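Local coordinates for cysteine desulfurase (Fervidobacterium islandicum, PDB 6A6E), which catalyses, as a SufS-type cysteine desulfurase, the pyridoxal phosphate-dependent removal of sulfur from cysteine, at residues Tyr61-Arg66 with Ala285-Ile290; Leu110-Ala115 with Glu257-Gly262; Asp221-Asp226 with Val245-Lys250; Val227-Phe232 with Ala251-Leu256. One frame throughout, in Å; residues are numbered along the deposited sequence. Where two conformers were deposited one is given.

In the fold
The four contacts step from the dimer interface into the large sheet of this PLP-dependent fold. Interaction 1 is buried and mixed, an isoleucine packing beside a polar relay that ends on the cofactor phosphate at the boundary with the second subunit. Interaction 2, also buried and touching that subunit, is nested within the loop closed by interaction 1 and meets it where L260 packs on A285. Interactions 3 and 4 use the neighbouring strands 229-233 and 244-248, joined by the Y247 to L230 backbone pair. Of these, interaction 3 opens toward the surface with a salt bridge and a water, whereas interaction 4 is an apolar cluster reaching L110 and L114 of interaction 2.

Interaction 1. Residues Tyr61-Arg66 with Ala285-Ile290; sequences YSNIHR and AGTQHI. With PLP (pyridoxal-5'-phosphate), chain Q.
N63, I64 and T287, I290 make a buried contact between two loops at the dimer interface, one preceding helix 70-90 and the other leading into helix 290-306. It borders a cofactor pocket of the kind found in fold type I PLP enzymes, where one subunit completes the phosphate site of the other: this PLP is also held by S233, Q213, T104 and H235 of the second subunit. The polar half is a relay. N63 ND2 donates to T287 OG1 (2.9 Å) along a nearly straight path (166°), with the acceptor close to the amide plane. T287 OG1 in turn donates to PLP O3P at 2.7 Å, and T287 N grips the same phosphate oxygen at 2.9 Å. N63 ND2 also donates to A41 O of the second subunit. With an alanine here, T287 OG1 would probably be left without its amide donor, though still held by the phosphate, and A41 O of the second subunit without its partner. The apolar half centres on I290, which meets I64 tip to tip; I64 CG1, lodged between its own backbone N and carbonyl carbon (chi1 54°), lies 4.0 Å from I290 CD1. I290 CD1 also reaches N63 OD1 at 3.7 Å, the two side chains crossing at about a right angle. The amide is steadied from its own loop, where I64 N donates to N63 OD1 (2.8 Å) in the carbonyl plane, on a lone pair.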
loop_
_atom_site.group_PDB
_atom_site.type_symbol
_atom_site.label_atom_id
_atom_site.label_comp_id
_atom_site.label_asym_id
_atom_site.label_seq_id
_atom_site.Cartn_x
_atom_site.Cartn_y
_atom_site.Cartn_z
ATOM N N TYR A 61 -17.911 -1.172 -5.357
ATOM C CA TYR A 61 -16.546 -1.729 -5.303
ATOM C C TYR A 61 -16.385 -2.953 -6.179
ATOM O O TYR A 61 -17.235 -3.815 -6.177
ATOM C CB TYR A 61 -16.197 -2.106 -3.858
ATOM C CG TYR A 61 -14.874 -2.809 -3.813
ATOM C CD1 TYR A 61 -13.702 -2.075 -3.787
ATOM C CD2 TYR A 61 -14.779 -4.185 -3.961
ATOM C CE1 TYR A 61 -12.480 -2.705 -3.814
ATOM C CE2 TYR A 61 -13.564 -4.811 -4.003
ATOM C CZ TYR A 61 -12.421 -4.050 -3.909
ATOM O OH TYR A 61 -11.172 -4.618 -3.956
ATOM N N SER A 62 -15.285 -3.002 -6.915
ATOM C CA SER A 62 -14.792 -4.164 -7.601
ATOM C C SER A 62 -13.405 -3.816 -8.077
ATOM O O SER A 62 -12.990 -2.712 -7.936
ATOM C CB SER A 62 -15.588 -4.480 -8.873
ATOM O OG SER A 62 -16.755 -5.169 -8.585
ATOM N N ASN A 63 -12.697 -4.761 -8.682
ATOM C CA ASN A 63 -11.367 -4.454 -9.188
ATOM C C ASN A 63 -11.535 -3.641 -10.460
ATOM O O ASN A 63 -12.574 -3.703 -11.131
ATOM C CB ASN A 63 -10.523 -5.703 -9.412
ATOM C CG ASN A 63 -9.018 -5.406 -9.211
ATOM O OD1 ASN A 63 -8.565 -4.232 -9.405
ATOM N ND2 ASN A 63 -8.245 -6.428 -8.812
ATOM N N ILE A 64 -10.528 -2.877 -10.795
ATOM C CA ILE A 64 -10.684 -1.840 -11.777
ATOM C C ILE A 64 -9.885 -2.089 -13.065
ATOM O O ILE A 64 -9.000 -2.920 -13.090
ATOM C CB ILE A 64 -10.212 -0.522 -11.175
ATOM C CG1 ILE A 64 -8.793 -0.591 -10.609
ATOM C CG2 ILE A 64 -11.153 -0.098 -10.089
ATOM C CD1 ILE A 64 -8.280 0.833 -10.329
ATOM N N HIS A 65 -10.141 -1.285 -14.068
ATOM C CA HIS A 65 -9.590 -1.417 -15.446
ATOM C C HIS A 65 -10.251 -2.650 -16.144
ATOM O O HIS A 65 -10.782 -3.529 -15.477
ATOM C CB HIS A 65 -8.025 -1.484 -15.510
ATOM C CG HIS A 65 -7.340 -0.425 -14.714
ATOM N ND1 HIS A 65 -7.584 0.918 -14.913
ATOM C CD2 HIS A 65 -6.453 -0.496 -13.685
ATOM C CE1 HIS A 65 -6.894 1.631 -14.042
ATOM N NE2 HIS A 65 -6.173 0.803 -13.306
ATOM N N ARG A 66 -10.240 -2.675 -17.473
ATOM C CA ARG A 66 -10.872 -3.793 -18.257
ATOM C C ARG A 66 -12.273 -4.007 -17.737
ATOM O O ARG A 66 -12.668 -5.139 -17.387
ATOM C CB ARG A 66 -10.072 -5.132 -18.131
ATOM C CG ARG A 66 -8.748 -5.204 -18.911
ATOM C CD ARG A 66 -7.881 -6.442 -18.535
ATOM N NE ARG A 66 -7.076 -6.256 -17.302
ATOM C CZ ARG A 66 -6.111 -5.330 -17.161
ATOM N NH1 ARG A 66 -5.802 -4.523 -18.166
ATOM N NH2 ARG A 66 -5.441 -5.193 -16.020
ATOM N N ALA A 285 1.711 -1.289 -10.607
ATOM C CA ALA A 285 1.780 -2.719 -10.734
ATOM C C ALA A 285 0.798 -3.411 -9.815
ATOM O O ALA A 285 0.831 -3.209 -8.611
ATOM C CB ALA A 285 3.210 -3.198 -10.485
ATOM N N GLY A 286 -0.090 -4.199 -10.404
ATOM C CA GLY A 286 -1.111 -4.945 -9.671
ATOM C C GLY A 286 -2.214 -4.048 -9.084
ATOM O O GLY A 286 -2.343 -2.876 -9.372
ATOM N N THR A 287 -3.027 -4.618 -8.259
ATOM C CA THR A 287 -4.158 -3.867 -7.690
ATOM C C THR A 287 -3.634 -2.810 -6.694
ATOM O O THR A 287 -2.938 -3.124 -5.696
ATOM C CB THR A 287 -5.144 -4.839 -6.995
ATOM O OG1 THR A 287 -5.495 -5.904 -7.887
ATOM C CG2 THR A 287 -6.395 -4.083 -6.576
ATOM N N GLN A 288 -3.979 -1.568 -6.956
ATOM C CA GLN A 288 -3.562 -0.505 -6.100
ATOM C C GLN A 288 -4.507 -0.413 -4.884
ATOM O O GLN A 288 -5.466 -1.187 -4.769
ATOM C CB GLN A 288 -3.548 0.770 -6.919
ATOM C CG GLN A 288 -2.488 0.758 -7.996
ATOM C CD GLN A 288 -1.093 0.461 -7.459
ATOM O OE1 GLN A 288 -0.563 1.193 -6.604
ATOM N NE2 GLN A 288 -0.494 -0.654 -7.947
ATOM N N HIS A 289 -4.261 0.549 -4.008
ATOM C CA HIS A 289 -5.172 0.821 -2.895
ATOM C C HIS A 289 -6.348 1.624 -3.406
ATOM O O HIS A 289 -6.452 2.836 -3.191
ATOM C CB HIS A 289 -4.450 1.491 -1.720
ATOM C CG HIS A 289 -5.289 1.684 -0.495
ATOM N ND1 HIS A 289 -6.550 1.147 -0.367
ATOM C CD2 HIS A 289 -5.009 2.295 0.688
ATOM C CE1 HIS A 289 -6.995 1.404 0.857
ATOM N NE2 HIS A 289 -6.104 2.145 1.485
ATOM N N ILE A 290 -7.245 0.908 -4.083
ATOM C CA ILE A 290 -8.306 1.525 -4.851
ATOM C C ILE A 290 -9.134 2.430 -3.941
ATOM O O ILE A 290 -9.376 3.576 -4.265
ATOM C CB ILE A 290 -9.248 0.481 -5.494
ATOM C CG1 ILE A 290 -8.481 -0.413 -6.508
ATOM C CG2 ILE A 290 -10.407 1.135 -6.201
ATOM C CD1 ILE A 290 -9.310 -1.652 -6.789
HETATM N N1 PLP Q . -1.534 -13.921 -8.591
HETATM C C2 PLP Q . -2.715 -14.498 -8.803
HETATM C C2A PLP Q . -2.826 -15.954 -9.058
HETATM C C3 PLP Q . -3.951 -13.679 -8.662
HETATM O O3 PLP Q . -5.181 -14.241 -8.769
HETATM C C4 PLP Q . -3.778 -12.254 -8.344
HETATM C C4A PLP Q . -4.942 -11.415 -8.163
HETATM C C5 PLP Q . -2.386 -11.713 -8.247
HETATM C C6 PLP Q . -1.334 -12.611 -8.383
HETATM C C5A PLP Q . -2.138 -10.229 -8.012
HETATM O O4P PLP Q . -2.740 -9.650 -6.877
HETATM P P PLP Q . -2.785 -8.039 -6.570
HETATM O O1P PLP Q . -1.347 -7.741 -6.309
HETATM O O2P PLP Q . -3.664 -8.001 -5.350
HETATM O O3P PLP Q . -3.369 -7.494 -7.858
#

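Interaction 2. Residues Leu110-Ala115 with Glu257-Gly262; sequences LVNSLA and EPFLYG
N112 and F259 supply the van der Waals part of this contact. The ring approaches the asparagine obliquely, F259 CE1 lying 3.5 Å from both N112 CB and N112 ND2, with amide and ring planes only 17° apart. With chi1 at -179°, F259 CG points opposite the backbone N, and the ring lies alongside the helix. The amide itself is anchored within the helical region, N112 ND2 donating to N108 O, while N112 OD1 accepts from Y147 OH. Helix 103-116, whose first residues T103 and T104 belong to the PLP pocket, is thereby joined to the loop after helix 250-253, at the dimer interface: F259 meets F259 of the second subunit. Among the polar contacts, S113 OG lies 2.9 Å from E257 O, but F109 O competes for its single proton. Inside the loop, Y261 OH donates to the anti lone pair of E257 OE2 at 2.6 Å, and E257 OE1 forms a salt bridge with R142 of the second subunit.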
loop_
_atom_site.group_PDB
_atom_site.type_symbol
_atom_site.label_atom_id
_atom_site.label_comp_id
_atom_site.label_asym_id
_atom_site.label_seq_id
_atom_site.Cartn_x
_atom_site.Cartn_y
_atom_site.Cartn_z
ATOM N N LEU A 110 12.026 5.999 -6.750
ATOM C CA LEU A 110 12.923 6.902 -7.495
ATOM C C LEU A 110 14.376 6.410 -7.512
ATOM O O LEU A 110 14.987 6.402 -8.570
ATOM C CB LEU A 110 12.803 8.335 -6.970
ATOM C CG LEU A 110 11.456 8.934 -7.279
ATOM C CD1 LEU A 110 11.279 10.293 -6.655
ATOM C CD2 LEU A 110 11.291 9.070 -8.802
ATOM N N VAL A 111 14.920 6.026 -6.370
ATOM C CA VAL A 111 16.304 5.613 -6.321
ATOM C C VAL A 111 16.521 4.422 -7.257
ATOM O O VAL A 111 17.462 4.435 -8.087
ATOM C CB VAL A 111 16.790 5.121 -4.911
ATOM C CG1 VAL A 111 18.274 4.781 -4.989
ATOM C CG2 VAL A 111 16.572 6.136 -3.850
ATOM N N ASN A 112 15.674 3.398 -7.103
ATOM C CA ASN A 112 15.785 2.218 -7.897
ATOM C C ASN A 112 15.512 2.504 -9.375
ATOM O O ASN A 112 16.244 1.938 -10.259
ATOM C CB ASN A 112 14.882 1.057 -7.423
ATOM C CG ASN A 112 15.310 0.482 -6.135
ATOM O OD1 ASN A 112 16.190 -0.392 -6.104
ATOM N ND2 ASN A 112 14.674 0.949 -5.009
ATOM N N SER A 113 14.454 3.250 -9.691
ATOM C CA SER A 113 14.171 3.514 -11.089
ATOM C C SER A 113 15.280 4.414 -11.706
ATOM O O SER A 113 15.684 4.178 -12.834
ATOM C CB SER A 113 12.806 4.150 -11.355
ATOM O OG SER A 113 11.764 3.205 -10.958
ATOM N N LEU A 114 15.751 5.435 -11.005
ATOM C CA LEU A 114 16.851 6.254 -11.598
ATOM C C LEU A 114 18.098 5.399 -11.928
ATOM O O LEU A 114 18.712 5.594 -12.983
ATOM C CB LEU A 114 17.165 7.467 -10.776
ATOM C CG LEU A 114 16.002 8.475 -10.726
ATOM C CD1 LEU A 114 16.183 9.370 -9.537
ATOM C CD2 LEU A 114 15.728 9.306 -11.958
ATOM N N ALA A 115 18.446 4.452 -11.079
ATOM C CA ALA A 115 19.617 3.612 -11.313
ATOM C C ALA A 115 19.398 2.607 -12.464
ATOM O O ALA A 115 20.269 2.386 -13.306
ATOM C CB ALA A 115 19.986 2.861 -10.051
ATOM N N GLU A 257 12.558 3.451 -16.272
ATOM C CA GLU A 257 12.223 2.044 -16.029
ATOM C C GLU A 257 11.200 1.897 -14.825
ATOM O O GLU A 257 11.377 2.526 -13.782
ATOM C CB GLU A 257 13.487 1.222 -15.727
ATOM C CG GLU A 257 13.272 -0.281 -15.381
ATOM C CD GLU A 257 12.892 -1.168 -16.563
ATOM O OE1 GLU A 257 12.947 -0.717 -17.710
ATOM O OE2 GLU A 257 12.476 -2.318 -16.351
ATOM N N PRO A 258 10.159 1.071 -14.986
ATOM C CA PRO A 258 9.201 0.905 -13.844
ATOM C C PRO A 258 9.950 0.395 -12.651
ATOM O O PRO A 258 10.925 -0.375 -12.801
ATOM C CB PRO A 258 8.225 -0.127 -14.355
ATOM C CG PRO A 258 8.208 0.089 -15.881
ATOM C CD PRO A 258 9.636 0.472 -16.229
ATOM N N PHE A 259 9.506 0.784 -11.463
ATOM C CA PHE A 259 10.051 0.220 -10.230
ATOM C C PHE A 259 9.567 -1.266 -10.012
ATOM O O PHE A 259 10.353 -2.191 -9.943
ATOM C CB PHE A 259 9.640 1.144 -9.031
ATOM C CG PHE A 259 10.142 0.709 -7.737
ATOM C CD1 PHE A 259 11.334 0.026 -7.642
ATOM C CD2 PHE A 259 9.372 0.885 -6.592
ATOM C CE1 PHE A 259 11.821 -0.407 -6.429
ATOM C CE2 PHE A 259 9.872 0.481 -5.360
ATOM C CZ PHE A 259 11.080 -0.147 -5.290
ATOM N N LEU A 260 8.271 -1.436 -9.869
ATOM C CA LEU A 260 7.608 -2.686 -9.714
ATOM C C LEU A 260 6.967 -3.163 -11.022
ATOM O O LEU A 260 6.501 -2.340 -11.855
ATOM C CB LEU A 260 6.490 -2.561 -8.681
ATOM C CG LEU A 260 6.831 -1.964 -7.311
ATOM C CD1 LEU A 260 5.631 -1.954 -6.350
ATOM C CD2 LEU A 260 8.004 -2.694 -6.748
ATOM N N TYR A 261 6.854 -4.502 -11.136
ATOM C CA TYR A 261 6.263 -5.151 -12.288
ATOM C C TYR A 261 5.156 -6.085 -11.939
ATOM O O TYR A 261 5.142 -6.633 -10.860
ATOM C CB TYR A 261 7.353 -5.985 -12.949
ATOM C CG TYR A 261 8.635 -5.246 -13.232
ATOM C CD1 TYR A 261 8.768 -4.461 -14.356
ATOM C CD2 TYR A 261 9.746 -5.397 -12.382
ATOM C CE1 TYR A 261 9.976 -3.796 -14.621
ATOM C CE2 TYR A 261 10.943 -4.741 -12.636
ATOM C CZ TYR A 261 11.072 -3.986 -13.756
ATOM O OH TYR A 261 12.300 -3.337 -13.960
ATOM N N GLY A 262 4.227 -6.261 -12.871
ATOM C CA GLY A 262 3.089 -7.127 -12.689
ATOM C C GLY A 262 1.987 -6.733 -13.646
ATOM O O GLY A 262 2.224 -6.193 -14.736
#

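Interaction 3. Residues Asp221-Asp226 with Val245-Lys250; sequences DVKKLD and VLYGKK
V222 sits on one face of the Y247 ring, its CG2 methyl 3.7 Å from the ring centroid and 21° off the normal, a CH-pi contact displaced toward CZ. Beside it, K249 NZ forms a salt bridge with D226 OD1 at 2.9 Å, coming from above the carboxylate plane (50° out of it), and adds a weak bond to D226 O. A water ties the two halves together: it donates to V222 O (2.8 Å) and accepts from Y247 OH (2.7 Å). The bent chain of K223 crosses the tyrosine at about a right angle, with K223 NZ 3.6 Å from Y247 OH. These groups join the short helix 222-225 to strand 244-248, which pairs antiparallel with strand 229-233 in the large mixed sheet. On the far face of the Y247 ring lies K249 N, offset toward the rim. Beyond CG the K249 chain is extended, taking the ammonium group across to D226; D228 is its second anionic partner. Further out, D221 caps the helix through K224 N, which donates to D221 OD1 at 3.2 Å. At the other end, D226 leaves the helix with positive phi (61°) while R199 NH1 donates to D226 O.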
loop_
_atom_site.group_PDB
_atom_site.type_symbol
_atom_site.label_atom_id
_atom_site.label_comp_id
_atom_site.label_asym_id
_atom_site.label_seq_id
_atom_site.Cartn_x
_atom_site.Cartn_y
_atom_site.Cartn_z
ATOM N N ASP A 221 2.308 23.978 -6.039
ATOM C CA ASP A 221 2.055 24.072 -7.455
ATOM C C ASP A 221 3.330 23.605 -8.114
ATOM O O ASP A 221 4.338 24.324 -8.143
ATOM C CB ASP A 221 1.723 25.498 -7.823
ATOM C CG ASP A 221 1.577 25.706 -9.329
ATOM O OD1 ASP A 221 2.149 24.936 -10.154
ATOM O OD2 ASP A 221 0.836 26.647 -9.687
ATOM N N VAL A 222 3.294 22.370 -8.645
ATOM C CA VAL A 222 4.537 21.705 -9.081
ATOM C C VAL A 222 5.183 22.406 -10.284
ATOM O O VAL A 222 6.394 22.248 -10.527
ATOM C CB VAL A 222 4.307 20.183 -9.376
ATOM C CG1 VAL A 222 3.959 19.457 -8.068
ATOM C CG2 VAL A 222 3.207 19.956 -10.411
ATOM N N LYS A 223 4.379 23.114 -11.056
ATOM C CA LYS A 223 4.878 23.857 -12.229
ATOM C C LYS A 223 5.621 25.118 -11.856
ATOM O O LYS A 223 6.660 25.407 -12.430
ATOM C CB LYS A 223 3.742 24.220 -13.179
ATOM C CG LYS A 223 2.960 23.026 -13.720
ATOM C CD LYS A 223 3.632 22.311 -14.902
ATOM C CE LYS A 223 4.922 21.576 -14.514
ATOM N NZ LYS A 223 5.557 20.716 -15.570
ATOM N N LYS A 224 5.106 25.854 -10.880
ATOM C CA LYS A 224 5.844 26.964 -10.295
ATOM C C LYS A 224 7.127 26.557 -9.622
ATOM O O LYS A 224 8.164 27.212 -9.778
ATOM C CB LYS A 224 4.999 27.663 -9.255
ATOM C CG LYS A 224 3.956 28.503 -9.888
ATOM C CD LYS A 224 3.112 29.251 -8.856
ATOM C CE LYS A 224 2.125 30.091 -9.649
ATOM N NZ LYS A 224 1.226 30.750 -8.667
ATOM N N LEU A 225 7.076 25.488 -8.837
ATOM C CA LEU A 225 8.300 25.033 -8.146
ATOM C C LEU A 225 9.283 24.460 -9.163
ATOM O O LEU A 225 10.503 24.512 -8.934
ATOM C CB LEU A 225 8.002 23.984 -7.062
ATOM C CG LEU A 225 7.090 24.425 -5.952
ATOM C CD1 LEU A 225 6.788 23.233 -5.049
ATOM C CD2 LEU A 225 7.741 25.575 -5.196
ATOM N N ASP A 226 8.751 23.917 -10.270
ATOM C CA ASP A 226 9.564 23.271 -11.317
ATOM C C ASP A 226 10.388 22.048 -10.848
ATOM O O ASP A 226 11.446 21.689 -11.420
ATOM C CB ASP A 226 10.488 24.293 -11.987
ATOM C CG ASP A 226 11.013 23.782 -13.346
ATOM O OD1 ASP A 226 10.284 23.040 -14.043
ATOM O OD2 ASP A 226 12.159 24.077 -13.721
ATOM N N VAL A 245 1.280 9.381 -3.063
ATOM C CA VAL A 245 1.338 9.988 -4.366
ATOM C C VAL A 245 2.741 10.220 -4.784
ATOM O O VAL A 245 3.608 10.676 -3.991
ATOM C CB VAL A 245 0.596 11.356 -4.387
ATOM C CG1 VAL A 245 0.806 12.071 -5.730
ATOM C CG2 VAL A 245 -0.863 11.102 -4.164
ATOM N N LEU A 246 2.991 9.924 -6.050
ATOM C CA LEU A 246 4.259 10.344 -6.694
ATOM C C LEU A 246 3.885 11.137 -7.907
ATOM O O LEU A 246 3.154 10.630 -8.807
ATOM C CB LEU A 246 5.109 9.163 -7.097
ATOM C CG LEU A 246 6.273 9.393 -8.082
ATOM C CD1 LEU A 246 7.367 10.049 -7.360
ATOM C CD2 LEU A 246 6.815 8.048 -8.479
ATOM N N TYR A 247 4.408 12.354 -7.951
ATOM C CA TYR A 247 4.262 13.252 -9.099
ATOM C C TYR A 247 5.553 13.208 -9.820
ATOM O O TYR A 247 6.573 13.250 -9.182
ATOM C CB TYR A 247 4.004 14.735 -8.727
ATOM C CG TYR A 247 4.362 15.730 -9.859
ATOM C CD1 TYR A 247 3.539 15.916 -10.995
ATOM C CD2 TYR A 247 5.566 16.412 -9.838
ATOM C CE1 TYR A 247 3.934 16.770 -12.015
ATOM C CE2 TYR A 247 5.957 17.291 -10.855
ATOM C CZ TYR A 247 5.116 17.463 -11.924
ATOM O OH TYR A 247 5.527 18.313 -12.898
ATOM N N GLY A 248 5.535 13.119 -11.142
ATOM C CA GLY A 248 6.718 13.405 -11.927
ATOM C C GLY A 248 6.392 14.078 -13.241
ATOM O O GLY A 248 5.331 13.801 -13.861
ATOM N N LYS A 249 7.323 14.921 -13.704
ATOM C CA LYS A 249 7.259 15.478 -15.061
ATOM C C LYS A 249 7.066 14.428 -16.094
ATOM O O LYS A 249 7.816 13.466 -16.138
ATOM C CB LYS A 249 8.544 16.245 -15.412
ATOM C CG LYS A 249 8.664 17.538 -14.655
ATOM C CD LYS A 249 9.780 18.419 -15.226
ATOM C CE LYS A 249 9.770 19.763 -14.512
ATOM N NZ LYS A 249 11.122 20.343 -14.576
ATOM N N LYS A 250 6.049 14.609 -16.923
ATOM C CA LYS A 250 5.696 13.627 -17.955
ATOM C C LYS A 250 6.901 13.207 -18.788
ATOM O O LYS A 250 7.178 12.016 -19.004
ATOM C CB LYS A 250 4.653 14.263 -18.832
ATOM C CG LYS A 250 4.215 13.410 -19.990
ATOM C CD LYS A 250 3.079 14.077 -20.721
ATOM C CE LYS A 250 2.647 13.228 -21.908
ATOM N NZ LYS A 250 3.338 13.719 -23.124
HETATM O O HOH W 1 7.292 20.206 -12.202
#

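Interaction 4. Residues Val227-Phe232 with Ala251-Leu256; sequences VDFLVF and ALLEQL
Strand 229-233, whose last residue S233 belongs to the PLP pocket, begins against helix 250-253 and the type I turn from L253 to L256, and F229 carries most of the contact. Its ring is reached by three leucines. L253 CD2 comes to the edge, in the ring plane, 3.9 Å from F229 CE1, the two side chains sliding past each other in opposite directions. L252 CB (4.1 Å) and L256 CD1 (4.2 Å) both approach F229 CZ obliquely, from opposite sides of the ring plane. The ring reaches this cluster because F229 CG stands anti to the carbonyl carbon, beside the backbone N (chi1 -61°). The turn, in which L256 N donates to L253 O at 3.2 Å, brings L256 round beside the other two. L110 of helix 103-116 lies over one face of the ring, on the L256 side, and T206 and I208 of the adjoining strand 206-210 also touch F229. With an alanine here, the ring's contacts would go, and a gap is likely to open among the three leucines, leaving them poorly supported against the sheet. At the margin, L252 CD1 lies 3.5 Å from D228 CB, on the aliphatic part of the aspartate. The two segments are therefore held together by apolar contacts, while the carboxylate of D228 is satisfied by L207 N and R199 at OD2 and by K249, just before the helix, at OD1.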
loop_
_atom_site.group_PDB
_atom_site.type_symbol
_atom_site.label_atom_id
_atom_site.label_comp_id
_atom_site.label_asym_id
_atom_site.label_seq_id
_atom_site.Cartn_x
_atom_site.Cartn_y
_atom_site.Cartn_z
ATOM N N VAL A 227 9.892 21.401 -9.799
ATOM C CA VAL A 227 10.466 20.151 -9.360
ATOM C C VAL A 227 10.285 19.090 -10.408
ATOM O O VAL A 227 9.330 19.094 -11.167
ATOM C CB VAL A 227 9.836 19.630 -8.026
ATOM C CG1 VAL A 227 10.091 20.577 -6.883
ATOM C CG2 VAL A 227 8.358 19.377 -8.127
ATOM N N ASP A 228 11.209 18.141 -10.445
ATOM C CA ASP A 228 11.069 16.970 -11.293
ATOM C C ASP A 228 10.156 15.883 -10.724
ATOM O O ASP A 228 9.422 15.249 -11.477
ATOM C CB ASP A 228 12.450 16.460 -11.565
ATOM C CG ASP A 228 13.316 17.558 -12.347
ATOM O OD1 ASP A 228 12.780 18.160 -13.283
ATOM O OD2 ASP A 228 14.436 17.860 -11.939
ATOM N N PHE A 229 10.253 15.653 -9.432
ATOM C CA PHE A 229 9.446 14.683 -8.740
ATOM C C PHE A 229 9.085 15.270 -7.394
ATOM O O PHE A 229 9.900 16.002 -6.794
ATOM C CB PHE A 229 10.189 13.344 -8.524
ATOM C CG PHE A 229 10.594 12.661 -9.781
ATOM C CD1 PHE A 229 9.686 11.924 -10.502
ATOM C CD2 PHE A 229 11.864 12.865 -10.295
ATOM C CE1 PHE A 229 10.024 11.361 -11.688
ATOM C CE2 PHE A 229 12.225 12.261 -11.483
ATOM C CZ PHE A 229 11.307 11.515 -12.189
ATOM N N LEU A 230 7.864 14.939 -6.937
ATOM C CA LEU A 230 7.413 15.204 -5.573
ATOM C C LEU A 230 6.647 13.967 -5.010
ATOM O O LEU A 230 5.841 13.359 -5.712
ATOM C CB LEU A 230 6.489 16.411 -5.546
ATOM C CG LEU A 230 6.042 16.920 -4.167
ATOM C CD1 LEU A 230 6.406 18.363 -3.958
ATOM C CD2 LEU A 230 4.541 16.792 -4.012
ATOM N N VAL A 231 6.839 13.682 -3.724
ATOM C CA VAL A 231 6.144 12.603 -3.055
ATOM C C VAL A 231 5.432 13.089 -1.784
ATOM O O VAL A 231 5.948 13.957 -1.092
ATOM C CB VAL A 231 7.113 11.477 -2.718
ATOM C CG1 VAL A 231 7.665 10.827 -3.998
ATOM C CG2 VAL A 231 8.267 11.933 -1.825
ATOM N N PHE A 232 4.299 12.484 -1.437
ATOM C CA PHE A 232 3.700 12.715 -0.145
ATOM C C PHE A 232 2.807 11.519 0.259
ATOM O O PHE A 232 2.534 10.641 -0.578
ATOM C CB PHE A 232 2.943 14.088 -0.139
ATOM C CG PHE A 232 1.646 14.129 -0.954
ATOM C CD1 PHE A 232 1.636 14.530 -2.286
ATOM C CD2 PHE A 232 0.430 13.842 -0.347
ATOM C CE1 PHE A 232 0.448 14.580 -3.008
ATOM C CE2 PHE A 232 -0.738 13.900 -1.051
ATOM C CZ PHE A 232 -0.735 14.299 -2.397
ATOM N N ALA A 251 7.700 14.179 -19.235
ATOM C CA ALA A 251 8.880 13.873 -20.080
ATOM C C ALA A 251 9.873 13.025 -19.357
ATOM O O ALA A 251 10.610 12.257 -19.979
ATOM C CB ALA A 251 9.576 15.185 -20.538
ATOM N N LEU A 252 9.970 13.167 -18.031
ATOM C CA LEU A 252 10.921 12.328 -17.304
ATOM C C LEU A 252 10.347 10.926 -17.033
ATOM O O LEU A 252 11.069 9.933 -17.135
ATOM C CB LEU A 252 11.356 12.942 -15.993
ATOM C CG LEU A 252 11.967 14.330 -16.091
ATOM C CD1 LEU A 252 12.135 14.915 -14.713
ATOM C CD2 LEU A 252 13.319 14.327 -16.806
ATOM N N LEU A 253 9.089 10.857 -16.622
ATOM C CA LEU A 253 8.429 9.578 -16.363
ATOM C C LEU A 253 8.470 8.707 -17.613
ATOM O O LEU A 253 8.600 7.495 -17.509
ATOM C CB LEU A 253 6.966 9.804 -16.007
ATOM C CG LEU A 253 6.653 10.346 -14.609
ATOM C CD1 LEU A 253 5.183 10.629 -14.503
ATOM C CD2 LEU A 253 7.117 9.413 -13.503
ATOM N N GLU A 254 8.339 9.304 -18.796
ATOM C CA GLU A 254 8.354 8.528 -20.027
ATOM C C GLU A 254 9.654 7.797 -20.290
ATOM O O GLU A 254 9.635 6.856 -21.062
ATOM C CB GLU A 254 8.024 9.380 -21.258
ATOM C CG GLU A 254 6.549 9.674 -21.415
ATOM C CD GLU A 254 6.263 10.881 -22.313
ATOM O OE1 GLU A 254 7.195 11.643 -22.701
ATOM O OE2 GLU A 254 5.077 11.108 -22.617
ATOM N N GLN A 255 10.749 8.215 -19.679
ATOM C CA GLN A 255 12.045 7.590 -19.877
ATOM C C GLN A 255 12.465 6.651 -18.706
ATOM O O GLN A 255 13.567 6.045 -18.719
ATOM C CB GLN A 255 13.099 8.705 -20.100
ATOM C CG GLN A 255 12.805 9.609 -21.317
ATOM C CD GLN A 255 12.660 8.808 -22.606
ATOM O OE1 GLN A 255 11.628 8.829 -23.254
ATOM N NE2 GLN A 255 13.688 8.062 -22.942
ATOM N N LEU A 256 11.587 6.488 -17.707
ATOM C CA LEU A 256 12.017 5.804 -16.487
ATOM C C LEU A 256 11.635 4.366 -16.586
ATOM O O LEU A 256 10.483 4.096 -16.965
ATOM C CB LEU A 256 11.300 6.360 -15.263
ATOM C CG LEU A 256 11.788 7.460 -14.381
ATOM C CD1 LEU A 256 10.880 7.456 -13.125
ATOM C CD2 LEU A 256 13.257 7.297 -14.011
#